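Local coordinates for protein HNH endonuclease (Geobacillus virus E2, PDB 5H0M) that probably nicks DNA as an HNH endonuclease of a thermophilic bacteriophage, in the His-Me finger clan, and binds a zinc ion, at residues D44-K47 against R48-A52; R59-E62 against R63-A67; L98-W101 against S102-L105. One frame throughout, in Å; residues are numbered along the deposited sequence.

Contact 1 (D44-K47 against R48-A52); sequences DKHK and RNQQA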
ATOM      1  N   ASP A  44     -17.807 -13.975   2.023  1.00 26.86           N
ATOM      2  CA  ASP A  44     -17.166 -12.862   2.726  1.00 26.67           C
ATOM      3  C   ASP A  44     -15.831 -12.497   2.095  1.00 23.80           C
ATOM      4  O   ASP A  44     -15.527 -11.318   1.931  1.00 23.64           O
ATOM      5  CB  ASP A  44     -16.977 -13.203   4.205  1.00 30.90           C
ATOM      6  CG  ASP A  44     -18.292 -13.237   4.967  1.00 38.19           C
ATOM      7  OD1 ASP A  44     -19.207 -12.456   4.626  1.00 40.90           O
ATOM      8  OD2 ASP A  44     -18.414 -14.042   5.914  1.00 49.12           O
ATOM      9  N   LYS A  45     -15.043 -13.505   1.740  1.00 22.89           N
ATOM     10  CA  LYS A  45     -13.766 -13.315   1.058  1.00 24.07           C
ATOM     11  C   LYS A  45     -13.955 -12.629  -0.296  1.00 23.81           C
ATOM     12  O   LYS A  45     -13.203 -11.733  -0.660  1.00 23.50           O
ATOM     13  CB  LYS A  45     -13.082 -14.664   0.877  1.00 30.24           C
ATOM     14  CG  LYS A  45     -11.719 -14.615   0.208  1.00 34.58           C
ATOM     15  CD  LYS A  45     -11.080 -15.997   0.125  1.00 43.21           C
ATOM     16  CE  LYS A  45     -10.891 -16.635   1.496  1.00 50.33           C
ATOM     17  NZ  LYS A  45     -10.355 -18.021   1.404  1.00 58.03           N
ATOM     18  N   HIS A  46     -14.964 -13.071  -1.039  1.00 22.08           N
ATOM     19  CA  HIS A  46     -15.323 -12.454  -2.308  1.00 21.24           C
ATOM     20  C   HIS A  46     -15.653 -10.976  -2.158  1.00 18.81           C
ATOM     21  O   HIS A  46     -15.160 -10.135  -2.920  1.00 20.31           O
ATOM     22  CB  HIS A  46     -16.525 -13.207  -2.906  1.00 21.17           C
ATOM     23  CG  HIS A  46     -17.101 -12.568  -4.130  1.00 22.35           C
ATOM     24  ND1 HIS A  46     -16.499 -12.655  -5.362  1.00 27.39           N
ATOM     25  CD2 HIS A  46     -18.230 -11.843  -4.310  1.00 24.70           C
ATOM     26  CE1 HIS A  46     -17.235 -12.014  -6.254  1.00 24.33           C
ATOM     27  NE2 HIS A  46     -18.285 -11.504  -5.638  1.00 25.16           N
ATOM     28  N   LYS A  47     -16.488 -10.657  -1.179  1.00 20.05           N
ATOM     29  CA  LYS A  47     -16.912  -9.281  -0.961  1.00 21.33           C
ATOM     30  C   LYS A  47     -15.725  -8.414  -0.544  1.00 20.48           C
ATOM     31  O   LYS A  47     -15.615  -7.288  -0.989  1.00 21.01           O
ATOM     32  CB  LYS A  47     -18.041  -9.188   0.070  1.00 25.05           C
ATOM     33  CG  LYS A  47     -19.331  -9.894  -0.340  1.00 30.63           C
ATOM     34  CD  LYS A  47     -19.851  -9.502  -1.721  1.00 33.39           C
ATOM     35  CE  LYS A  47     -20.429  -8.099  -1.709  1.00 39.72           C
ATOM     36  NZ  LYS A  47     -20.864  -7.680  -3.066  1.00 46.87           N
ATOM     37  N   ARG A  48     -14.840  -8.950   0.286  1.00 21.49           N
ATOM     38  CA  ARG A  48     -13.617  -8.217   0.694  1.00 22.10           C
ATOM     39  C   ARG A  48     -12.757  -7.908  -0.513  1.00 21.75           C
ATOM     40  O   ARG A  48     -12.230  -6.808  -0.657  1.00 21.41           O
ATOM     41  CB  ARG A  48     -12.753  -9.045   1.646  1.00 27.52           C
ATOM     42  CG  ARG A  48     -13.143  -9.013   3.103  1.00 36.84           C
ATOM     43  CD  ARG A  48     -11.930  -9.340   3.974  1.00 44.15           C
ATOM     44  NE  ARG A  48     -11.407 -10.693   3.766  1.00 49.87           N
ATOM     45  CZ  ARG A  48     -11.993 -11.813   4.196  1.00 52.68           C
ATOM     46  NH1 ARG A  48     -13.155 -11.778   4.854  1.00 51.50           N
ATOM     47  NH2 ARG A  48     -11.419 -12.986   3.955  1.00 53.52           N
ATOM     48  N   ASN A  49     -12.603  -8.896  -1.383  1.00 19.87           N
ATOM     49  CA  ASN A  49     -11.789  -8.715  -2.567  1.00 20.00           C
ATOM     50  C   ASN A  49     -12.421  -7.751  -3.569  1.00 19.93           C
ATOM     51  O   ASN A  49     -11.742  -6.920  -4.160  1.00 19.98           O
ATOM     52  CB  ASN A  49     -11.434 -10.057  -3.176  1.00 23.49           C
ATOM     53  CG  ASN A  49     -10.275 -10.704  -2.451  1.00 27.10           C
ATOM     54  OD1 ASN A  49      -9.119 -10.335  -2.671  1.00 26.71           O
ATOM     55  ND2 ASN A  49     -10.570 -11.629  -1.537  1.00 34.01           N
ATOM     56  N   GLN A  50     -13.737  -7.806  -3.707  1.00 19.55           N
ATOM     57  CA  GLN A  50     -14.412  -6.843  -4.564  1.00 18.94           C
ATOM     58  C   GLN A  50     -14.283  -5.412  -4.045  1.00 17.55           C
ATOM     59  O   GLN A  50     -14.101  -4.461  -4.826  1.00 18.61           O
ATOM     60  CB  GLN A  50     -15.880  -7.235  -4.723  1.00 21.21           C
ATOM     61  CG  GLN A  50     -16.078  -8.488  -5.575  1.00 26.21           C
ATOM     62  CD  GLN A  50     -15.617  -8.300  -7.005  1.00 30.59           C
ATOM     63  OE1 GLN A  50     -14.654  -8.926  -7.449  1.00 34.64           O
ATOM     64  NE2 GLN A  50     -16.284  -7.409  -7.726  1.00 38.10           N
ATOM     65  N   GLN A  51     -14.378  -5.263  -2.728  1.00 19.27           N
ATOM     66  CA  GLN A  51     -14.236  -3.975  -2.059  1.00 18.39           C
ATOM     67  C   GLN A  51     -12.818  -3.421  -2.270  1.00 17.75           C
ATOM     68  O   GLN A  51     -12.645  -2.235  -2.549  1.00 17.01           O
ATOM     69  CB  GLN A  51     -14.547  -4.147  -0.575  1.00 21.01           C
ATOM     70  CG  GLN A  51     -14.518  -2.905   0.281  1.00 26.89           C
ATOM     71  CD  GLN A  51     -14.798  -3.234   1.746  1.00 30.88           C
ATOM     72  OE1 GLN A  51     -14.081  -4.029   2.366  1.00 30.37           O
ATOM     73  NE2 GLN A  51     -15.837  -2.626   2.303  1.00 34.54           N
ATOM     74  N   ALA A  52     -11.822  -4.286  -2.151  1.00 16.31           N
ATOM     75  CA  ALA A  52     -10.436  -3.868  -2.346  1.00 17.13           C
ATOM     76  C   ALA A  52     -10.183  -3.462  -3.791  1.00 17.67           C
ATOM     77  O   ALA A  52      -9.549  -2.437  -4.058  1.00 17.44           O
ATOM     78  CB  ALA A  52      -9.481  -4.961  -1.892  1.00 19.01           C
TER

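Contact 2 (R59-E62 against R63-A67); sequences REWE and RTRLA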
ATOM      1  N   ARG A  59     -12.065   7.836  -5.759  1.00 17.80           N
ATOM      2  CA  ARG A  59     -11.602   9.216  -5.667  1.00 17.43           C
ATOM      3  C   ARG A  59     -10.716   9.423  -4.427  1.00 15.77           C
ATOM      4  O   ARG A  59      -9.730  10.141  -4.488  1.00 16.69           O
ATOM      5  CB  ARG A  59     -12.801  10.200  -5.647  1.00 18.64           C
ATOM      6  CG  ARG A  59     -13.760  10.045  -4.462  1.00 22.99           C
ATOM      7  CD  ARG A  59     -14.981  10.963  -4.513  1.00 28.47           C
ATOM      8  NE  ARG A  59     -15.801  10.795  -3.309  1.00 38.24           N
ATOM      9  CZ  ARG A  59     -17.065  11.200  -3.165  1.00 43.30           C
ATOM     10  NH1 ARG A  59     -17.707  11.814  -4.153  1.00 37.00           N
ATOM     11  NH2 ARG A  59     -17.699  10.979  -2.018  1.00 46.68           N
ATOM     12  N   GLU A  60     -11.066   8.770  -3.325  1.00 16.74           N
ATOM     13  CA  GLU A  60     -10.343   8.950  -2.068  1.00 16.14           C
ATOM     14  C   GLU A  60      -8.932   8.378  -2.199  1.00 14.90           C
ATOM     15  O   GLU A  60      -7.969   9.013  -1.788  1.00 14.27           O
ATOM     16  CB  GLU A  60     -11.090   8.289  -0.912  1.00 18.39           C
ATOM     17  CG  GLU A  60     -12.433   8.941  -0.579  1.00 20.77           C
ATOM     18  CD  GLU A  60     -13.623   8.384  -1.356  1.00 23.51           C
ATOM     19  OE1 GLU A  60     -13.472   7.499  -2.218  1.00 22.61           O
ATOM     20  OE2 GLU A  60     -14.750   8.851  -1.087  1.00 26.81           O
ATOM     21  N   TRP A  61      -8.805   7.195  -2.797  1.00 14.33           N
ATOM     22  CA  TRP A  61      -7.474   6.636  -3.033  1.00 14.88           C
ATOM     23  C   TRP A  61      -6.687   7.513  -3.985  1.00 14.81           C
ATOM     24  O   TRP A  61      -5.508   7.775  -3.753  1.00 14.82           O
ATOM     25  CB  TRP A  61      -7.543   5.206  -3.558  1.00 14.00           C
ATOM     26  CG  TRP A  61      -6.194   4.662  -3.947  1.00 14.12           C
ATOM     27  CD1 TRP A  61      -5.807   4.284  -5.181  1.00 15.05           C
ATOM     28  CD2 TRP A  61      -5.045   4.483  -3.097  1.00 13.82           C
ATOM     29  NE1 TRP A  61      -4.495   3.877  -5.178  1.00 14.86           N
ATOM     30  CE2 TRP A  61      -4.014   3.967  -3.902  1.00 13.81           C
ATOM     31  CE3 TRP A  61      -4.796   4.696  -1.743  1.00 14.30           C
ATOM     32  CZ2 TRP A  61      -2.762   3.670  -3.401  1.00 14.19           C
ATOM     33  CZ3 TRP A  61      -3.555   4.396  -1.245  1.00 15.59           C
ATOM     34  CH2 TRP A  61      -2.554   3.886  -2.075  1.00 14.51           C
ATOM     35  N   GLU A  62      -7.314   7.963  -5.073  1.00 15.00           N
ATOM     36  CA  GLU A  62      -6.554   8.723  -6.070  1.00 16.18           C
ATOM     37  C   GLU A  62      -5.918   9.958  -5.417  1.00 15.49           C
ATOM     38  O   GLU A  62      -4.738  10.267  -5.638  1.00 16.64           O
ATOM     39  CB  GLU A  62      -7.461   9.134  -7.231  1.00 19.07           C
ATOM     40  CG  GLU A  62      -6.700   9.731  -8.412  1.00 21.08           C
ATOM     41  CD  GLU A  62      -7.531   9.935  -9.677  1.00 24.96           C
ATOM     42  OE1 GLU A  62      -8.658   9.405  -9.809  1.00 26.77           O
ATOM     43  OE2 GLU A  62      -7.038  10.659 -10.556  1.00 28.31           O
ATOM     44  N   ARG A  63      -6.695  10.641  -4.582  1.00 14.89           N
ATOM     45  CA  ARG A  63      -6.246  11.835  -3.904  1.00 15.99           C
ATOM     46  C   ARG A  63      -5.193  11.522  -2.835  1.00 15.35           C
ATOM     47  O   ARG A  63      -4.199  12.215  -2.704  1.00 16.50           O
ATOM     48  CB  ARG A  63      -7.464  12.494  -3.272  1.00 18.98           C
ATOM     49  CG  ARG A  63      -7.266  13.787  -2.526  1.00 25.45           C
ATOM     50  CD  ARG A  63      -8.418  13.925  -1.543  1.00 33.79           C
ATOM     51  NE  ARG A  63      -9.713  13.525  -2.125  1.00 38.20           N
ATOM     52  CZ  ARG A  63     -10.723  12.975  -1.443  1.00 41.07           C
ATOM     53  NH1 ARG A  63     -10.601  12.738  -0.146  1.00 43.97           N
ATOM     54  NH2 ARG A  63     -11.863  12.652  -2.062  1.00 41.36           N
ATOM     55  N   THR A  64      -5.413  10.470  -2.058  1.00 14.45           N
ATOM     56  CA  THR A  64      -4.529  10.148  -0.955  1.00 14.35           C
ATOM     57  C   THR A  64      -3.176   9.663  -1.471  1.00 14.26           C
ATOM     58  O   THR A  64      -2.141  10.023  -0.935  1.00 14.44           O
ATOM     59  CB  THR A  64      -5.176   9.117  -0.038  1.00 15.50           C
ATOM     60  OG1 THR A  64      -6.377   9.673   0.531  1.00 17.43           O
ATOM     61  CG2 THR A  64      -4.221   8.711   1.093  1.00 16.12           C
ATOM     62  N   ARG A  65      -3.192   8.859  -2.520  1.00 14.48           N
ATOM     63  CA  ARG A  65      -1.967   8.439  -3.187  1.00 14.94           C
ATOM     64  C   ARG A  65      -1.100   9.649  -3.537  1.00 14.25           C
ATOM     65  O   ARG A  65       0.109   9.663  -3.294  1.00 13.70           O
ATOM     66  CB  ARG A  65      -2.300   7.630  -4.444  1.00 17.27           C
ATOM     67  CG  ARG A  65      -1.105   7.203  -5.268  1.00 18.11           C
ATOM     68  CD  ARG A  65      -1.523   6.513  -6.560  1.00 18.23           C
ATOM     69  NE  ARG A  65      -0.367   6.375  -7.435  1.00 18.44           N
ATOM     70  CZ  ARG A  65       0.119   7.330  -8.212  1.00 19.31           C
ATOM     71  NH1 ARG A  65      -0.477   8.508  -8.289  1.00 19.69           N
ATOM     72  NH2 ARG A  65       1.218   7.100  -8.942  1.00 21.35           N
ATOM     73  N   LEU A  66      -1.722  10.663  -4.130  1.00 14.61           N
ATOM     74  CA  LEU A  66      -1.011  11.861  -4.519  1.00 14.83           C
ATOM     75  C   LEU A  66      -0.484  12.607  -3.302  1.00 14.27           C
ATOM     76  O   LEU A  66       0.620  13.132  -3.330  1.00 15.73           O
ATOM     77  CB  LEU A  66      -1.909  12.783  -5.345  1.00 14.66           C
ATOM     78  CG  LEU A  66      -2.257  12.308  -6.758  1.00 17.00           C
ATOM     79  CD1 LEU A  66      -3.338  13.212  -7.356  1.00 17.21           C
ATOM     80  CD2 LEU A  66      -1.034  12.248  -7.660  1.00 18.23           C
ATOM     81  N   ALA A  67      -1.268  12.649  -2.234  1.00 13.49           N
ATOM     82  CA  ALA A  67      -0.859  13.320  -1.009  1.00 14.18           C
ATOM     83  C   ALA A  67       0.383  12.647  -0.412  1.00 14.48           C
ATOM     84  O   ALA A  67       1.286  13.310   0.080  1.00 14.61           O
ATOM     85  CB  ALA A  67      -1.993  13.350  -0.001  1.00 15.46           C
TER
HETATM   86  O   HOH W   1      -3.296   9.137  -7.892  1.00 21.97           O

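Contact 3 (L98-W101 against S102-L105); sequences LVDW and SKRL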
ATOM      1  N   LEU A  98      -5.944  -5.712   2.334  1.00 15.13           N
ATOM      2  CA  LEU A  98      -6.771  -6.894   2.562  1.00 16.46           C
ATOM      3  C   LEU A  98      -6.621  -7.449   3.968  1.00 18.38           C
ATOM      4  O   LEU A  98      -7.390  -8.318   4.376  1.00 21.94           O
ATOM      5  CB  LEU A  98      -6.452  -7.957   1.506  1.00 18.22           C
ATOM      6  CG  LEU A  98      -7.010  -7.677   0.103  1.00 20.87           C
ATOM      7  CD1 LEU A  98      -6.329  -8.549  -0.942  1.00 22.91           C
ATOM      8  CD2 LEU A  98      -8.513  -7.889   0.104  1.00 22.50           C
ATOM      9  N   VAL A  99      -5.620  -6.962   4.697  1.00 15.96           N
ATOM     10  CA  VAL A  99      -5.410  -7.359   6.096  1.00 17.15           C
ATOM     11  C   VAL A  99      -6.180  -6.453   7.061  1.00 16.52           C
ATOM     12  O   VAL A  99      -6.740  -6.923   8.057  1.00 19.72           O
ATOM     13  CB  VAL A  99      -3.903  -7.388   6.426  1.00 16.79           C
ATOM     14  CG1 VAL A  99      -3.649  -7.539   7.924  1.00 17.97           C
ATOM     15  CG2 VAL A  99      -3.228  -8.506   5.659  1.00 17.11           C
ATOM     16  N   ASP A 100      -6.207  -5.147   6.795  1.00 15.02           N
ATOM     17  CA  ASP A 100      -6.949  -4.213   7.643  1.00 16.17           C
ATOM     18  C   ASP A 100      -7.574  -3.086   6.816  1.00 15.89           C
ATOM     19  O   ASP A 100      -6.944  -2.073   6.511  1.00 16.78           O
ATOM     20  CB  ASP A 100      -6.066  -3.630   8.742  1.00 17.57           C
ATOM     21  CG  ASP A 100      -6.868  -2.913   9.816  1.00 18.93           C
ATOM     22  OD1 ASP A 100      -8.044  -2.527   9.554  1.00 20.91           O
ATOM     23  OD2 ASP A 100      -6.329  -2.714  10.938  1.00 19.26           O
ATOM     24  N   TRP A 101      -8.849  -3.269   6.496  1.00 16.34           N
ATOM     25  CA  TRP A 101      -9.595  -2.307   5.690  1.00 15.60           C
ATOM     26  C   TRP A 101      -9.663  -0.927   6.346  1.00 15.86           C
ATOM     27  O   TRP A 101      -9.673   0.096   5.661  1.00 15.52           O
ATOM     28  CB  TRP A 101     -11.016  -2.864   5.468  1.00 17.09           C
ATOM     29  CG  TRP A 101     -11.966  -1.953   4.725  1.00 18.59           C
ATOM     30  CD1 TRP A 101     -13.068  -1.333   5.235  1.00 21.97           C
ATOM     31  CD2 TRP A 101     -11.891  -1.569   3.347  1.00 19.46           C
ATOM     32  NE1 TRP A 101     -13.686  -0.584   4.263  1.00 23.54           N
ATOM     33  CE2 TRP A 101     -12.979  -0.706   3.096  1.00 21.81           C
ATOM     34  CE3 TRP A 101     -11.006  -1.858   2.306  1.00 20.15           C
ATOM     35  CZ2 TRP A 101     -13.211  -0.144   1.848  1.00 20.81           C
ATOM     36  CZ3 TRP A 101     -11.247  -1.300   1.067  1.00 21.25           C
ATOM     37  CH2 TRP A 101     -12.328  -0.444   0.854  1.00 21.26           C
ATOM     38  N   SER A 102      -9.686  -0.880   7.673  1.00 15.97           N
ATOM     39  CA  SER A 102      -9.855   0.375   8.377  1.00 16.79           C
ATOM     40  C   SER A 102      -8.701   1.347   8.196  1.00 15.73           C
ATOM     41  O   SER A 102      -8.875   2.547   8.378  1.00 19.00           O
ATOM     42  CB  SER A 102     -10.093   0.131   9.870  1.00 17.34           C
ATOM     43  OG  SER A 102      -8.907  -0.238  10.532  1.00 18.78           O
ATOM     44  N   LYS A 103      -7.533   0.825   7.804  1.00 15.08           N
ATOM     45  CA  LYS A 103      -6.321   1.643   7.665  1.00 14.66           C
ATOM     46  C   LYS A 103      -6.048   2.021   6.203  1.00 14.01           C
ATOM     47  O   LYS A 103      -4.985   2.522   5.882  1.00 13.72           O
ATOM     48  CB  LYS A 103      -5.115   0.918   8.266  1.00 15.60           C
ATOM     49  CG  LYS A 103      -5.280   0.595   9.746  1.00 16.57           C
ATOM     50  CD  LYS A 103      -3.973   0.117  10.352  1.00 18.50           C
ATOM     51  CE  LYS A 103      -4.116  -0.102  11.853  1.00 20.55           C
ATOM     52  NZ  LYS A 103      -2.835  -0.502  12.532  1.00 21.48           N
ATOM     53  N   ARG A 104      -7.029   1.801   5.342  1.00 13.59           N
ATOM     54  CA  ARG A 104      -6.876   1.966   3.896  1.00 14.09           C
ATOM     55  C   ARG A 104      -6.458   3.357   3.423  1.00 13.09           C
ATOM     56  O   ARG A 104      -5.817   3.480   2.379  1.00 12.72           O
ATOM     57  CB  ARG A 104      -8.165   1.554   3.184  1.00 14.80           C
ATOM     58  CG  ARG A 104      -9.359   2.430   3.516  1.00 16.19           C
ATOM     59  CD  ARG A 104     -10.627   1.791   2.985  1.00 18.05           C
ATOM     60  NE  ARG A 104     -11.802   2.618   3.242  1.00 20.35           N
ATOM     61  CZ  ARG A 104     -12.448   2.673   4.399  1.00 22.17           C
ATOM     62  NH1 ARG A 104     -12.046   1.950   5.438  1.00 22.32           N
ATOM     63  NH2 ARG A 104     -13.524   3.459   4.525  1.00 25.89           N
ATOM     64  N   LEU A 105      -6.824   4.404   4.167  1.00 13.08           N
ATOM     65  CA  LEU A 105      -6.528   5.778   3.774  1.00 14.14           C
ATOM     66  C   LEU A 105      -5.658   6.510   4.805  1.00 15.08           C
ATOM     67  O   LEU A 105      -5.469   7.718   4.729  1.00 17.49           O
ATOM     68  CB  LEU A 105      -7.841   6.542   3.538  1.00 16.04           C
ATOM     69  CG  LEU A 105      -8.614   6.107   2.290  1.00 17.35           C
ATOM     70  CD1 LEU A 105     -10.052   6.578   2.358  1.00 18.63           C
ATOM     71  CD2 LEU A 105      -7.956   6.621   1.030  1.00 17.27           C
TER

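Contact 1 (D44-K47 against R48-A52)
Asn49 and Lys45 meet within a single alpha-helix, 41-55, whose i to i+4 backbone bonds run unbroken through residues 44-52. Arg48 N donates to Asp44 O, Asn49 N to Lys45 O, Gln50 N to His46 O and Gln51 N to Lys47 O, with lengths that stay between 2.8 and 3.0 Å.

One side-chain bond is added to this set. Asn49 ND2 donates to Lys45 O at 2.8 Å, the N-H...O angle being 154°. Asn49 N comes to the same oxygen from the opposite face of the carbonyl plane, so two donors of one residue grip a single backbone acceptor. CG of Asn49 sits beside its own backbone N (chi1 -81°), which turns the amide back along the helix, and ND2 also lies 3.6 Å from Lys45 CG, the two side chains running alongside each other in the same direction. Asn49 and Ala52 pack on Leu98 and Gln51 on Trp101, setting one face of the helix on the inter-strand loop.

The remaining contacts are of van der Waals and CH-pi type. The Arg48 guanidinium folds back toward the preceding turn and lays one face over Lys45 CA, which is 3.7 Å from Arg48 NH2. Asp44 OD2 stays 5.8 Å from Arg48 NH1, too far for a salt bridge; OD1 of Asp44 accepts from Asn39 ND2. On the other flank, Gln50 brings its CG over a face of the His46 imidazole. The Gln50 amide is nearly parallel to the ring, 11° between planes, and CG lies 3.9 Å from the His46 ring centroid, nearest to NE2.

Contact 2 (R59-E62 against R63-A67)
Arg63, Thr64 and Arg65 donate their backbone N-H groups to the carbonyl oxygens of Arg59, Glu60 and Trp61 in regular alpha-helical fashion, whereas the next bond, Leu66 N to Glu62 O, is weak at 3.4 Å. Thr64 adds a side-chain bond: OG1, beside its own backbone N at chi1 -62°, donates to Glu60 O at 2.9 Å, on the opposite face of that carbonyl from Thr64 N. The hydroxyl proton thus goes to a carbonyl one turn earlier. A water donates to Glu62 O while accepting from Arg65 NH1, tying that guanidinium to the preceding turn.

These residues make up the N-terminal two-thirds of helix 59-71, which packs against the two-stranded antiparallel sheet of the HNH domain. Trp61 is the buried residue here, its indole meeting the rings of Phe55, Tyr56 and His93 and reaching both strands. Arg65 CB covers part of one indole face, 4.2 Å from the centroid of the Trp61 six-membered ring, before the rest of the arginine extends away.

At the exposed start of the helix, Arg59 NE forms a salt bridge with Glu60 OE2 (3.1 Å), approaching above the carboxylate plane but within its own guanidinium plane. Arg63 runs alongside Arg59, their guanidiniums inclined at 41°, and rests one face over Glu60 CA. Arg63 NH2 is 4.5 Å from Arg59 NE, a like-charge proximity that the Glu60 carboxylate probably eases.

Contact 3 (L98-W101 against S102-L105)
Trp101 and Arg104 stack flat: the guanidinium lies over the indole with planes 3° apart and centres 3.9 Å from each other. Arg104 CD sits over the centre of the six-membered ring, 3.3 Å from the centroid of that Trp101 ring, while CZ lies off-centre over the five-membered ring in a cation-pi contact. Arg104 CG is wedged between its backbone N and carbonyl carbon (chi1 64°), and from there the extended chain passes along the Trp101 carbonyl. NH1 then donates to Trp101 O at 3.0 Å, nearly straight at 166°, and this bond, in the guanidinium plane, together with the stack fixes the group's rotation. Arg104 N reaches the same oxygen from its opposite face.

Trp101 and Ser102 lie in a short 3-10 turn in the loop between strands 90-93 and 110-113 of the HNH fold, where Lys103 N donates to Asp100 O just as Arg104 N does to Trp101 O. Nearby, Arg104 O accepts a bond from His93 NE2.

Asp100 turns its carboxylate onto the start of the turn. OD1 receives Ser102 OG at 2.6 Å on its syn side and Ser102 N at 3.0 Å on its anti side, the Ser102 N bond making an Asx turn, while Asp100 OD2 lies 3.5 Å from Lys103 CE.

Along the chain the three contacts come in series: contact 1 on helix 41-55, contact 2 on the helix that follows, 59-71, and contact 3 in the loop joining the strands of the antiparallel hairpin. The centres of contacts 1 and 2 lie about 21 Å apart and the two do not touch; contact 3 bridges them, at about 12 Å from the first and 15 Å from the second, measured between centres. Gln51 CG meets Trp101 CH2 at 3.3 Å and Ala52 packs on Leu98, whereas Leu105 reaches Glu60 and Thr64. The hairpin loop of the HNH domain thus packs against both preceding helices, and none of the three contacts includes a cysteine of the zinc site.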